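Local coordinates for SaTIE-TED (Staphylococcus aureus, PDB 6FX6), which is an LPXTG-anchored surface protein's thioester domain, of unconfirmed function but probably able, like related domains, to attach covalently to host targets through an internal thioester, at residues A[67-72]-A[76-81]. Sequence-based numbering, arbitrary orientation.
Sequences TLFKDQ and NKLTMI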
loop_
_atom_site.group_PDB
_atom_site.type_symbol
_atom_site.label_atom_id
_atom_site.label_comp_id
_atom_site.label_asym_id
_atom_site.label_seq_id
_atom_site.Cartn_x
_atom_site.Cartn_y
_atom_site.Cartn_z
ATOM N N THR A 67 -9.698 9.655 -11.423
ATOM C CA THR A 67 -10.698 10.711 -11.660
ATOM C C THR A 67 -10.522 11.904 -10.711
ATOM O O THR A 67 -10.848 13.035 -11.074
ATOM C CB THR A 67 -12.153 10.199 -11.536
ATOM O OG1 THR A 67 -12.396 9.730 -10.206
ATOM C CG2 THR A 67 -12.434 9.082 -12.537
ATOM N N LEU A 68 -10.010 11.648 -9.508
ATOM C CA LEU A 68 -9.750 12.698 -8.524
ATOM C C LEU A 68 -8.326 13.256 -8.623
ATOM O O LEU A 68 -8.142 14.474 -8.596
ATOM C CB LEU A 68 -10.008 12.165 -7.113
ATOM C CG LEU A 68 -9.897 13.139 -5.934
ATOM C CD1 LEU A 68 -10.795 14.358 -6.107
ATOM C CD2 LEU A 68 -10.234 12.400 -4.651
ATOM N N PHE A 69 -7.333 12.369 -8.724
ATOM C CA PHE A 69 -5.914 12.762 -8.766
ATOM C C PHE A 69 -5.240 12.330 -10.062
ATOM O O PHE A 69 -5.114 11.139 -10.330
ATOM C CB PHE A 69 -5.158 12.155 -7.584
ATOM C CG PHE A 69 -5.725 12.538 -6.249
ATOM C CD1 PHE A 69 -5.700 13.868 -5.825
ATOM C CD2 PHE A 69 -6.292 11.578 -5.411
ATOM C CE1 PHE A 69 -6.231 14.231 -4.595
ATOM C CE2 PHE A 69 -6.822 11.936 -4.180
ATOM C CZ PHE A 69 -6.792 13.263 -3.770
ATOM N N LYS A 70 -4.804 13.308 -10.853
ATOM C CA LYS A 70 -4.064 13.046 -12.088
ATOM C C LYS A 70 -2.652 12.509 -11.826
ATOM O O LYS A 70 -2.215 11.572 -12.496
ATOM C CB LYS A 70 -3.971 14.317 -12.939
ATOM C CG LYS A 70 -5.291 14.765 -13.544
ATOM C CD LYS A 70 -5.094 15.945 -14.490
ATOM C CE LYS A 70 -6.023 15.885 -15.695
ATOM N NZ LYS A 70 -5.631 16.873 -16.742
ATOM N N ASP A 71 -1.955 13.108 -10.858
ATOM C CA ASP A 71 -0.547 12.786 -10.571
ATOM C C ASP A 71 -0.383 11.351 -10.051
ATOM O O ASP A 71 -0.880 11.010 -8.970
ATOM C CB ASP A 71 0.034 13.788 -9.560
ATOM C CG ASP A 71 1.551 13.718 -9.461
ATOM O OD1 ASP A 71 2.240 14.232 -10.374
ATOM O OD2 ASP A 71 2.059 13.164 -8.463
ATOM N N GLN A 72 0.314 10.521 -10.828
ATOM C CA GLN A 72 0.472 9.095 -10.517
ATOM C C GLN A 72 1.355 8.844 -9.291
ATOM O O GLN A 72 1.082 7.927 -8.519
ATOM C CB GLN A 72 1.014 8.327 -11.738
ATOM C CG GLN A 72 1.090 6.813 -11.537
ATOM C CD GLN A 72 1.176 6.014 -12.829
ATOM O OE1 GLN A 72 1.453 6.549 -13.905
ATOM N NE2 GLN A 72 0.940 4.713 -12.720
ATOM N N ASN A 76 0.164 6.670 -6.266
ATOM C CA ASN A 76 1.048 5.627 -5.737
ATOM C C ASN A 76 1.299 5.819 -4.257
ATOM O O ASN A 76 1.074 4.902 -3.478
ATOM C CB ASN A 76 2.399 5.588 -6.476
ATOM C CG ASN A 76 2.418 4.584 -7.612
ATOM O OD1 ASN A 76 2.648 4.941 -8.769
ATOM N ND2 ASN A 76 2.186 3.313 -7.283
ATOM N N LYS A 77 1.733 7.016 -3.868
ATOM C CA LYS A 77 2.064 7.285 -2.464
ATOM C C LYS A 77 0.857 7.085 -1.537
ATOM O O LYS A 77 0.990 6.479 -0.474
ATOM C CB LYS A 77 2.670 8.683 -2.287
ATOM C CG LYS A 77 3.501 8.826 -1.018
ATOM C CD LYS A 77 4.540 9.937 -1.130
ATOM C CE LYS A 77 5.557 9.868 0.003
ATOM N NZ LYS A 77 6.713 10.781 -0.220
ATOM N N LEU A 78 -0.314 7.562 -1.954
ATOM C CA LEU A 78 -1.537 7.385 -1.161
ATOM C C LEU A 78 -1.864 5.905 -0.903
ATOM O O LEU A 78 -2.278 5.554 0.202
ATOM C CB LEU A 78 -2.731 8.077 -1.824
ATOM C CG LEU A 78 -2.675 9.611 -1.864
ATOM C CD1 LEU A 78 -3.662 10.150 -2.885
ATOM C CD2 LEU A 78 -2.945 10.216 -0.497
ATOM N N THR A 79 -1.659 5.051 -1.907
ATOM C CA THR A 79 -1.896 3.613 -1.756
ATOM C C THR A 79 -0.811 2.952 -0.894
ATOM O O THR A 79 -1.109 2.029 -0.129
ATOM C CB THR A 79 -2.017 2.882 -3.118
ATOM O OG1 THR A 79 -0.818 3.042 -3.878
ATOM C CG2 THR A 79 -3.200 3.419 -3.928
HETATM N N MSE A 80 0.427 3.437 -1.010
HETATM C CA MSE A 80 1.544 2.977 -0.168
HETATM C C MSE A 80 1.305 3.277 1.285
HETATM O O MSE A 80 1.552 2.436 2.149
HETATM C CB MSE A 80 2.879 3.660 -0.504
HETATM C CG MSE A 80 3.409 3.463 -1.918
HETATM SE SE MSE A 80 3.788 1.568 -2.208
HETATM C CE MSE A 80 2.090 1.031 -3.063
ATOM N N ILE A 81 0.839 4.488 1.568
ATOM C CA ILE A 81 0.552 4.895 2.941
ATOM C C ILE A 81 -0.620 4.090 3.503
ATOM O O ILE A 81 -0.559 3.630 4.640
ATOM C CB ILE A 81 0.283 6.414 3.050
ATOM C CG1 ILE A 81 1.555 7.199 2.695
ATOM C CG2 ILE A 81 -0.158 6.779 4.461
ATOM C CD1 ILE A 81 1.305 8.638 2.304
#
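Phe69 and Leu78 make the apolar half of this contact: Leu78 CD1 lies 3.9 Å from Phe69 CE2 and equally near CD2, approaching that ring side obliquely, and the two side chains cross at about a right angle. The side chain of Phe69 leaves the backbone toward helix 72-87, and CG anti to the carbonyl carbon (chi1 -58°) sets CD2 and CE2 beside that methyl. Leu68 CG sits 3.7 Å above one ring face, over its centre, while Leu108 also touches Phe69.

The polar half belongs to the first helical turn. Asn76 N donates to Gln72 O at 2.7 Å, and an N-H...O angle of 168° marks a nearly straight i to i+4 bond. The side chains of Gln72 and Asn76 run alongside each other, pointing the same way, with amide planes 2° apart. One turn on, Asn76 O accepts from both Met80 N (2.9 Å) and Thr79 OG1 (2.7 Å), so the buried Thr79 hydroxyl is satisfied by the backbone. Asp71, the N-cap, binds Leu74 N through OD2.

The chemistry thus implies a capped helix start whose entering loop folds back, Phe69 resting against one methyl of Leu78, a buried side chain that also touches Ile104 of helix 94-107.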